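PDB 2XTS: sulfite dehydrogenase from Paracoccus pantotrophus, which oxidises protein-bound sulfane sulfur at a molybdenum cofactor and works in complex with a heme-bearing cytochrome partner. Local coordinates for residues 219-224 against 244-249; 248-251 against 255-258; 257-262 against 367-372. All coordinates share one frame; numbering follows the deposited sequence.

Interaction 1 (219-224 against 244-249); sequences EGNMWV and SKYTDL. With CO (cobalt (II) ion), chain G; MTE (phosphonic acidmono-(2-amino-5,6-dimercapto-4-oxo-3,7,8a,9,10,10a-hexahydro-4H-8-oxa-1,3,9,10-tetraaza-anthracen-7-ylmethyl)ester), chain E; 2MO (molybdenum (IV)oxide), chain F.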
# COMPACT_ATOMS: atom_id res chain seq x y z
N GLU A 219 -1.25 -20.61 -7.56
CA GLU A 219 0.16 -20.52 -7.32
C GLU A 219 0.79 -19.39 -8.09
O GLU A 219 0.47 -19.12 -9.24
CB GLU A 219 0.83 -21.88 -7.61
CG GLU A 219 0.87 -22.27 -9.09
CD GLU A 219 1.26 -23.72 -9.36
OE1 GLU A 219 1.51 -24.47 -8.38
OE2 GLU A 219 1.29 -24.11 -10.55
N GLY A 220 1.76 -18.74 -7.43
CA GLY A 220 2.34 -17.51 -7.97
C GLY A 220 2.91 -17.66 -9.36
O GLY A 220 2.94 -16.71 -10.13
N ASN A 221 3.46 -18.83 -9.70
CA ASN A 221 4.01 -19.00 -11.04
C ASN A 221 3.02 -18.64 -12.14
O ASN A 221 3.44 -18.22 -13.23
CB ASN A 221 4.56 -20.41 -11.23
CG ASN A 221 5.26 -20.57 -12.57
OD1 ASN A 221 4.71 -21.19 -13.50
ND2 ASN A 221 6.41 -19.93 -12.73
N MET A 222 1.74 -18.80 -11.89
CA MET A 222 0.76 -18.55 -12.93
C MET A 222 0.47 -17.06 -13.10
O MET A 222 -0.19 -16.68 -14.05
CB MET A 222 -0.47 -19.36 -12.64
CG MET A 222 -0.16 -20.85 -12.59
SD MET A 222 -1.65 -21.82 -12.25
CE MET A 222 -2.32 -22.02 -13.90
N TRP A 223 0.98 -16.23 -12.17
CA TRP A 223 0.76 -14.78 -12.23
C TRP A 223 1.78 -14.18 -13.21
O TRP A 223 2.73 -13.49 -12.81
CB TRP A 223 0.87 -14.16 -10.83
CG TRP A 223 -0.17 -14.58 -9.84
CD1 TRP A 223 -0.59 -15.84 -9.54
CD2 TRP A 223 -0.79 -13.71 -8.91
NE1 TRP A 223 -1.51 -15.80 -8.52
CE2 TRP A 223 -1.66 -14.49 -8.13
CE3 TRP A 223 -0.77 -12.33 -8.74
CZ2 TRP A 223 -2.45 -13.94 -7.14
CZ3 TRP A 223 -1.55 -11.78 -7.76
CH2 TRP A 223 -2.38 -12.59 -6.96
N VAL A 224 1.61 -14.50 -14.49
CA VAL A 224 2.58 -14.16 -15.51
C VAL A 224 2.80 -12.63 -15.54
O VAL A 224 1.85 -11.86 -15.69
CB VAL A 224 2.14 -14.70 -16.90
CG1 VAL A 224 3.14 -14.28 -17.97
CG2 VAL A 224 1.99 -16.21 -16.87
N SER A 244 8.41 -29.91 -16.05
CA SER A 244 9.64 -29.97 -15.28
C SER A 244 9.45 -29.35 -13.90
O SER A 244 9.89 -29.90 -12.90
CB SER A 244 10.75 -29.23 -16.02
OG SER A 244 11.95 -29.26 -15.26
N LYS A 245 8.81 -28.18 -13.87
CA LYS A 245 8.60 -27.41 -12.66
C LYS A 245 7.11 -27.32 -12.38
O LYS A 245 6.27 -27.59 -13.25
CB LYS A 245 9.23 -26.04 -12.83
CG LYS A 245 10.71 -26.12 -13.20
CD LYS A 245 11.58 -26.76 -12.11
CE LYS A 245 13.04 -26.67 -12.49
NZ LYS A 245 13.92 -27.13 -11.41
N TYR A 246 6.78 -27.00 -11.13
CA TYR A 246 5.40 -26.86 -10.64
C TYR A 246 4.61 -28.14 -10.90
O TYR A 246 3.41 -28.14 -11.16
CB TYR A 246 4.73 -25.56 -11.11
CG TYR A 246 5.67 -24.41 -10.87
CD1 TYR A 246 5.89 -23.92 -9.60
CD2 TYR A 246 6.44 -23.91 -11.90
CE1 TYR A 246 6.83 -22.89 -9.37
CE2 TYR A 246 7.38 -22.92 -11.69
CZ TYR A 246 7.59 -22.43 -10.45
OH TYR A 246 8.58 -21.48 -10.30
N THR A 247 5.31 -29.26 -10.74
CA THR A 247 4.75 -30.59 -10.62
C THR A 247 5.33 -31.18 -9.35
O THR A 247 6.45 -30.86 -8.97
CB THR A 247 5.10 -31.48 -11.82
OG1 THR A 247 6.52 -31.49 -12.00
CG2 THR A 247 4.44 -30.97 -13.09
N ASP A 248 4.56 -32.04 -8.68
CA ASP A 248 4.79 -32.32 -7.26
C ASP A 248 4.98 -33.84 -7.09
O ASP A 248 4.02 -34.62 -7.15
CB ASP A 248 3.58 -31.86 -6.43
CG ASP A 248 3.09 -30.47 -6.78
OD1 ASP A 248 3.87 -29.68 -7.35
OD2 ASP A 248 1.90 -30.20 -6.48
N LEU A 249 6.23 -34.26 -6.91
CA LEU A 249 6.58 -35.67 -6.90
C LEU A 249 6.04 -36.34 -5.65
O LEU A 249 6.19 -35.81 -4.54
CB LEU A 249 8.10 -35.83 -7.01
CG LEU A 249 8.68 -37.24 -7.16
CD1 LEU A 249 8.27 -37.83 -8.50
CD2 LEU A 249 10.17 -37.20 -7.03
CO CO G . 1.18 -26.50 -8.07
N1 MTE E . 6.28 -14.02 -15.02
C2 MTE E . 7.28 -13.98 -15.89
N2 MTE E . 7.06 -13.43 -17.11
N3 MTE E . 8.50 -14.45 -15.60
C4 MTE E . 8.80 -15.02 -14.39
O4 MTE E . 9.96 -15.42 -14.19
N5 MTE E . 7.88 -15.75 -12.17
C6 MTE E . 6.63 -16.24 -11.65
C7 MTE E . 5.48 -15.24 -11.67
N8 MTE E . 5.37 -14.64 -12.97
C9 MTE E . 7.75 -15.13 -13.40
C10 MTE E . 6.43 -14.60 -13.79
C1' MTE E . 6.75 -16.81 -10.25
S1' MTE E . 7.51 -18.38 -10.04
C2' MTE E . 6.22 -16.19 -9.17
S2' MTE E . 6.20 -16.91 -7.61
C3' MTE E . 5.60 -14.82 -9.35
O3' MTE E . 5.74 -14.27 -10.67
C4' MTE E . 6.25 -13.82 -8.41
O4' MTE E . 5.59 -12.55 -8.52
P MTE E . 6.39 -11.29 -7.94
O1P MTE E . 6.53 -11.70 -6.44
O2P MTE E . 7.75 -11.20 -8.57
O3P MTE E . 5.48 -10.13 -8.13
MO 2MO F . 6.92 -19.16 -7.88
OT1 2MO F . 5.44 -20.17 -8.01
OT2 2MO F . 8.57 -20.17 -8.13
O HOH W 1 1.22 -26.75 -10.21
O HOH W 2 3.18 -27.18 -7.91
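The phenol ring of Tyr246 carries the side chain of Asn221 on one face and meets an oxygen of the molybdenum group at its edge. Asn221 CB sits 3.7 Å from the centroid of the Tyr246 ring, nearly on the ring normal, a CH-pi contact; the amide continues over the rim, its plane only 17° from the ring, with Asn221 CG 3.3 Å from Tyr246 CE2. Because Asn221 holds CG anti to its own nitrogen (chi1 -175°), the amide stacks here while ND2 approaches the dithiolene sulfur S1' of the pterin and OD1 accepts from Arg181. In the plane of the ring, Tyr246 OH donates a short 2.5 Å hydrogen bond to OT2 of the molybdenum oxide. Backbone N of Asn221 makes a weak bond, 2.9 Å, to OT1 of the same group. On the cobalt side of the contact, Glu219 binds the ion through OE1 at 2.1 Å, and its OE2, salt-bridged to Arg181, accepts from a cobalt-bound water that also donates to Tyr246 O. A phenylalanine in place of Tyr246 would probably leave OT2 without its hydroxyl donor at the ring edge. The contact thus sets Tyr246 and Asn221 against the oxygens of the molybdenum group, where the phenol donor would be expected to polarise OT2, while Glu219 and a shared water tie the two segments to cobalt.

Interaction 2 (248-251 against 255-258); sequences DLMP and ARKW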
# COMPACT_ATOMS: atom_id res chain seq x y z
N ASP A 248 4.56 -32.04 -8.68
CA ASP A 248 4.79 -32.32 -7.26
C ASP A 248 4.98 -33.84 -7.09
O ASP A 248 4.02 -34.62 -7.15
CB ASP A 248 3.58 -31.86 -6.43
CG ASP A 248 3.09 -30.47 -6.78
OD1 ASP A 248 3.87 -29.68 -7.35
OD2 ASP A 248 1.90 -30.20 -6.48
N LEU A 249 6.23 -34.26 -6.91
CA LEU A 249 6.58 -35.67 -6.90
C LEU A 249 6.04 -36.34 -5.65
O LEU A 249 6.19 -35.81 -4.54
CB LEU A 249 8.10 -35.83 -7.01
CG LEU A 249 8.68 -37.24 -7.16
CD1 LEU A 249 8.27 -37.83 -8.50
CD2 LEU A 249 10.17 -37.20 -7.03
N MET A 250 5.41 -37.51 -5.85
CA MET A 250 4.71 -38.27 -4.80
C MET A 250 5.49 -39.54 -4.46
O MET A 250 6.42 -39.90 -5.16
CB MET A 250 3.30 -38.57 -5.27
CG MET A 250 2.50 -37.32 -5.54
SD MET A 250 2.01 -36.44 -4.04
CE MET A 250 0.68 -37.49 -3.42
N PRO A 251 5.10 -40.25 -3.38
CA PRO A 251 5.89 -41.39 -2.90
C PRO A 251 6.10 -42.51 -3.91
O PRO A 251 7.12 -43.19 -3.83
CB PRO A 251 5.12 -41.87 -1.67
CG PRO A 251 4.51 -40.59 -1.14
CD PRO A 251 4.08 -39.86 -2.38
N ALA A 255 3.93 -37.97 -10.23
CA ALA A 255 3.85 -36.59 -9.77
C ALA A 255 2.49 -35.99 -10.08
O ALA A 255 1.93 -36.24 -11.14
CB ALA A 255 4.95 -35.76 -10.42
N ARG A 256 1.96 -35.18 -9.17
CA ARG A 256 0.81 -34.36 -9.49
C ARG A 256 1.21 -33.25 -10.45
O ARG A 256 2.25 -32.61 -10.25
CB ARG A 256 0.20 -33.74 -8.24
CG ARG A 256 -0.38 -34.72 -7.26
CD ARG A 256 -0.74 -34.03 -5.98
NE ARG A 256 -1.45 -34.87 -5.03
CZ ARG A 256 -1.58 -34.58 -3.74
NH1 ARG A 256 -1.01 -33.48 -3.25
NH2 ARG A 256 -2.27 -35.37 -2.93
N LYS A 257 0.36 -33.01 -11.45
CA LYS A 257 0.48 -31.82 -12.27
C LYS A 257 -0.74 -30.95 -12.04
O LYS A 257 -1.75 -31.40 -11.51
CB LYS A 257 0.65 -32.16 -13.76
CG LYS A 257 -0.59 -32.82 -14.40
CD LYS A 257 -0.39 -33.06 -15.89
CE LYS A 257 -1.61 -33.66 -16.55
NZ LYS A 257 -1.29 -33.89 -17.99
N TRP A 258 -0.63 -29.69 -12.45
CA TRP A 258 -1.76 -28.78 -12.47
C TRP A 258 -2.28 -28.63 -11.04
O TRP A 258 -3.47 -28.57 -10.82
CB TRP A 258 -2.86 -29.25 -13.42
CG TRP A 258 -2.47 -29.45 -14.85
CD1 TRP A 258 -1.30 -29.08 -15.48
CD2 TRP A 258 -3.25 -30.12 -15.81
NE1 TRP A 258 -1.35 -29.48 -16.80
CE2 TRP A 258 -2.54 -30.12 -17.03
CE3 TRP A 258 -4.52 -30.71 -15.77
CZ2 TRP A 258 -3.06 -30.72 -18.19
CZ3 TRP A 258 -5.03 -31.29 -16.93
CH2 TRP A 258 -4.30 -31.29 -18.11
O HOH W 3 1.02 -31.68 -4.20
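Asp248 and Arg256 form an antiparallel hydrogen-bonded pair, in which Asp248 N donates to Arg256 O at 2.9 Å. The return bond, from Arg256 N to Asp248 O, is also 2.9 Å long. The next pair, Leu249 with Ala255, is non-hydrogen-bonded and closes to 4.1 Å between the two CA atoms. Asp248 O also receives a CA-H contact from Ala255 CA at 3.3 Å. Beside this pair, Leu249 CD1 and Ala255 CB make a loose apolar contact on the face of the strands bearing those two residues. On the face of Asp248 and Arg256 the chains are polar. Arg256 runs extended from CG to NE, and Met250, bent at chi2 (-73°) and chi3 (-75°), folds across it to set CE over one face of the guanidinium, 3.7 Å from Arg256 NH2. The charged ends of Asp248 and Arg256 do not touch; a water bridges them, donating to Asp248 OD2 and accepting from Arg256 NH1 in the plane of the guanidinium, at its edge. Each has a stronger partner elsewhere: Asp248 OD2 takes the hydroxyl of Thr259, and Arg256 reaches Glu155 and Asp150 of the cytochrome chain in salt bridges. The arrangement is a short beta hairpin, and since residues 255-257 also pair in parallel with a strand of the cytochrome, its sheet continues across the subunit interface.

Interaction 3 (257-262 against 367-372); sequences KWTWVM and VYHNNG. With CO (cobalt (II) ion), chain G.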
# COMPACT_ATOMS: atom_id res chain seq x y z
N LYS A 257 0.36 -33.01 -11.45
CA LYS A 257 0.48 -31.82 -12.27
C LYS A 257 -0.74 -30.95 -12.04
O LYS A 257 -1.75 -31.40 -11.51
CB LYS A 257 0.65 -32.16 -13.76
CG LYS A 257 -0.59 -32.82 -14.40
CD LYS A 257 -0.39 -33.06 -15.89
CE LYS A 257 -1.61 -33.66 -16.55
NZ LYS A 257 -1.29 -33.89 -17.99
N TRP A 258 -0.63 -29.69 -12.45
CA TRP A 258 -1.76 -28.78 -12.47
C TRP A 258 -2.28 -28.63 -11.04
O TRP A 258 -3.47 -28.57 -10.82
CB TRP A 258 -2.86 -29.25 -13.42
CG TRP A 258 -2.47 -29.45 -14.85
CD1 TRP A 258 -1.30 -29.08 -15.48
CD2 TRP A 258 -3.25 -30.12 -15.81
NE1 TRP A 258 -1.35 -29.48 -16.80
CE2 TRP A 258 -2.54 -30.12 -17.03
CE3 TRP A 258 -4.52 -30.71 -15.77
CZ2 TRP A 258 -3.06 -30.72 -18.19
CZ3 TRP A 258 -5.03 -31.29 -16.93
CH2 TRP A 258 -4.30 -31.29 -18.11
N THR A 259 -1.37 -28.52 -10.05
CA THR A 259 -1.76 -28.21 -8.68
C THR A 259 -1.81 -26.70 -8.63
O THR A 259 -0.86 -26.02 -8.25
CB THR A 259 -0.81 -28.84 -7.65
OG1 THR A 259 0.56 -28.55 -8.01
CG2 THR A 259 -1.00 -30.35 -7.66
N TRP A 260 -2.94 -26.18 -9.06
CA TRP A 260 -3.07 -24.75 -9.23
C TRP A 260 -3.37 -24.03 -7.92
O TRP A 260 -2.77 -22.99 -7.62
CB TRP A 260 -4.16 -24.45 -10.25
CG TRP A 260 -3.88 -25.01 -11.61
CD1 TRP A 260 -2.71 -24.97 -12.28
CD2 TRP A 260 -4.82 -25.66 -12.48
NE1 TRP A 260 -2.83 -25.58 -13.51
CE2 TRP A 260 -4.12 -26.01 -13.66
CE3 TRP A 260 -6.16 -26.02 -12.36
CZ2 TRP A 260 -4.75 -26.68 -14.72
CZ3 TRP A 260 -6.76 -26.70 -13.42
CH2 TRP A 260 -6.06 -27.01 -14.58
N VAL A 261 -4.31 -24.53 -7.13
CA VAL A 261 -4.75 -23.78 -5.95
C VAL A 261 -3.77 -23.91 -4.79
O VAL A 261 -3.13 -24.94 -4.58
CB VAL A 261 -6.21 -24.09 -5.48
CG1 VAL A 261 -6.80 -22.91 -4.69
CG2 VAL A 261 -7.14 -24.36 -6.61
N MET A 262 -3.65 -22.80 -4.06
CA MET A 262 -2.89 -22.74 -2.83
C MET A 262 -3.85 -22.99 -1.65
O MET A 262 -4.84 -22.28 -1.48
CB MET A 262 -2.19 -21.38 -2.71
CG MET A 262 -1.26 -21.05 -3.86
SD MET A 262 0.07 -22.26 -4.07
CE MET A 262 1.16 -21.81 -2.71
N VAL A 367 8.33 -30.64 -3.10
CA VAL A 367 8.95 -29.35 -3.46
C VAL A 367 8.03 -28.14 -3.20
O VAL A 367 8.44 -27.17 -2.59
CB VAL A 367 9.55 -29.31 -4.90
CG1 VAL A 367 10.15 -27.95 -5.20
CG2 VAL A 367 10.62 -30.40 -5.10
N TYR A 368 6.77 -28.26 -3.62
CA TYR A 368 5.82 -27.16 -3.66
C TYR A 368 4.69 -27.44 -2.65
O TYR A 368 4.58 -28.54 -2.08
CB TYR A 368 5.24 -27.07 -5.08
CG TYR A 368 6.29 -26.90 -6.15
CD1 TYR A 368 6.98 -25.69 -6.31
CD2 TYR A 368 6.63 -27.94 -7.00
CE1 TYR A 368 7.93 -25.52 -7.29
CE2 TYR A 368 7.61 -27.78 -7.96
CZ TYR A 368 8.26 -26.57 -8.11
OH TYR A 368 9.17 -26.42 -9.13
N HIS A 369 3.83 -26.44 -2.45
CA HIS A 369 2.59 -26.60 -1.71
C HIS A 369 2.75 -27.07 -0.26
O HIS A 369 1.94 -27.83 0.25
CB HIS A 369 1.60 -27.48 -2.48
CG HIS A 369 1.22 -26.91 -3.81
ND1 HIS A 369 0.30 -25.88 -3.95
CD2 HIS A 369 1.62 -27.22 -5.07
CE1 HIS A 369 0.20 -25.55 -5.23
NE2 HIS A 369 0.98 -26.36 -5.93
N ASN A 370 3.79 -26.58 0.41
CA ASN A 370 3.94 -26.82 1.84
C ASN A 370 3.13 -25.83 2.66
O ASN A 370 3.61 -24.74 2.99
CB ASN A 370 5.40 -26.77 2.25
CG ASN A 370 5.59 -27.14 3.70
OD1 ASN A 370 4.61 -27.43 4.41
ND2 ASN A 370 6.84 -27.13 4.16
N ASN A 371 1.92 -26.23 3.01
CA ASN A 371 1.09 -25.41 3.89
C ASN A 371 1.04 -25.94 5.32
O ASN A 371 0.14 -25.58 6.08
CB ASN A 371 -0.32 -25.18 3.34
CG ASN A 371 -1.12 -26.45 3.18
OD1 ASN A 371 -0.61 -27.49 2.76
ND2 ASN A 371 -2.41 -26.36 3.52
N GLY A 372 2.01 -26.76 5.72
CA GLY A 372 2.01 -27.34 7.05
C GLY A 372 2.11 -26.31 8.17
O GLY A 372 2.70 -25.24 8.03
CO CO G . 1.18 -26.50 -8.07
O HOH W 1 1.22 -26.75 -10.21
O HOH W 2 3.18 -27.18 -7.91
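Metal coordination dominates where Thr259 meets His369. Thr259 chelates the cobalt ion with both its carbonyl O and its hydroxyl OG1, each at 2.1 Å, and His369 NE2 adds a third protein ligand at the same distance. With chi1 at 49°, Thr259 OG1 lies between its backbone N and carbonyl carbon, close enough to the carbonyl oxygen for both to grip one ion. His369 NE2 comes within 3.0 Å of Thr259 O, which lies at the edge of the imidazole near its plane, but the two are held together by the shared metal. Two waters and Glu219 OE1 complete six ligands. A sulfur-aromatic contact follows: Met262, bent at chi2 and chi3, brings SD obliquely to the imidazole, 3.5 Å from His369 CE1. Plain packing sets Val261 O 3.4 Å from His369 CE1. Among hydrogen bonds, the hydroxyl ligand is steadied from the second shell by Asp248, and within 367-372 an Asx turn runs from Asn370 OD1 to Gly372 N. In the fold, the cobalt site joins the loop between strands 255-257 and 265-270 to the loop between helix 355-362 and strand 375-378, with Met262 packing on strand 112-119.

The three contacts form one compact region, their centres 8 to 11 Å apart on one side of the chain's centre. Along the sequence they follow in series: interaction 1 ends on strand 248-249, where interaction 2 begins, and the outgoing strand 255-257 of that hairpin leads into interaction 3, whose second segment returns more than a hundred residues later. Interactions 1 and 3 share the cobalt ion and both its waters, and Asp248 links all three. Residues of the molybdopterin-binding domain and of the dimerisation domain are therefore fastened together by a metal, close to the molybdenum centre and beside the cytochrome subunit that carries the heme.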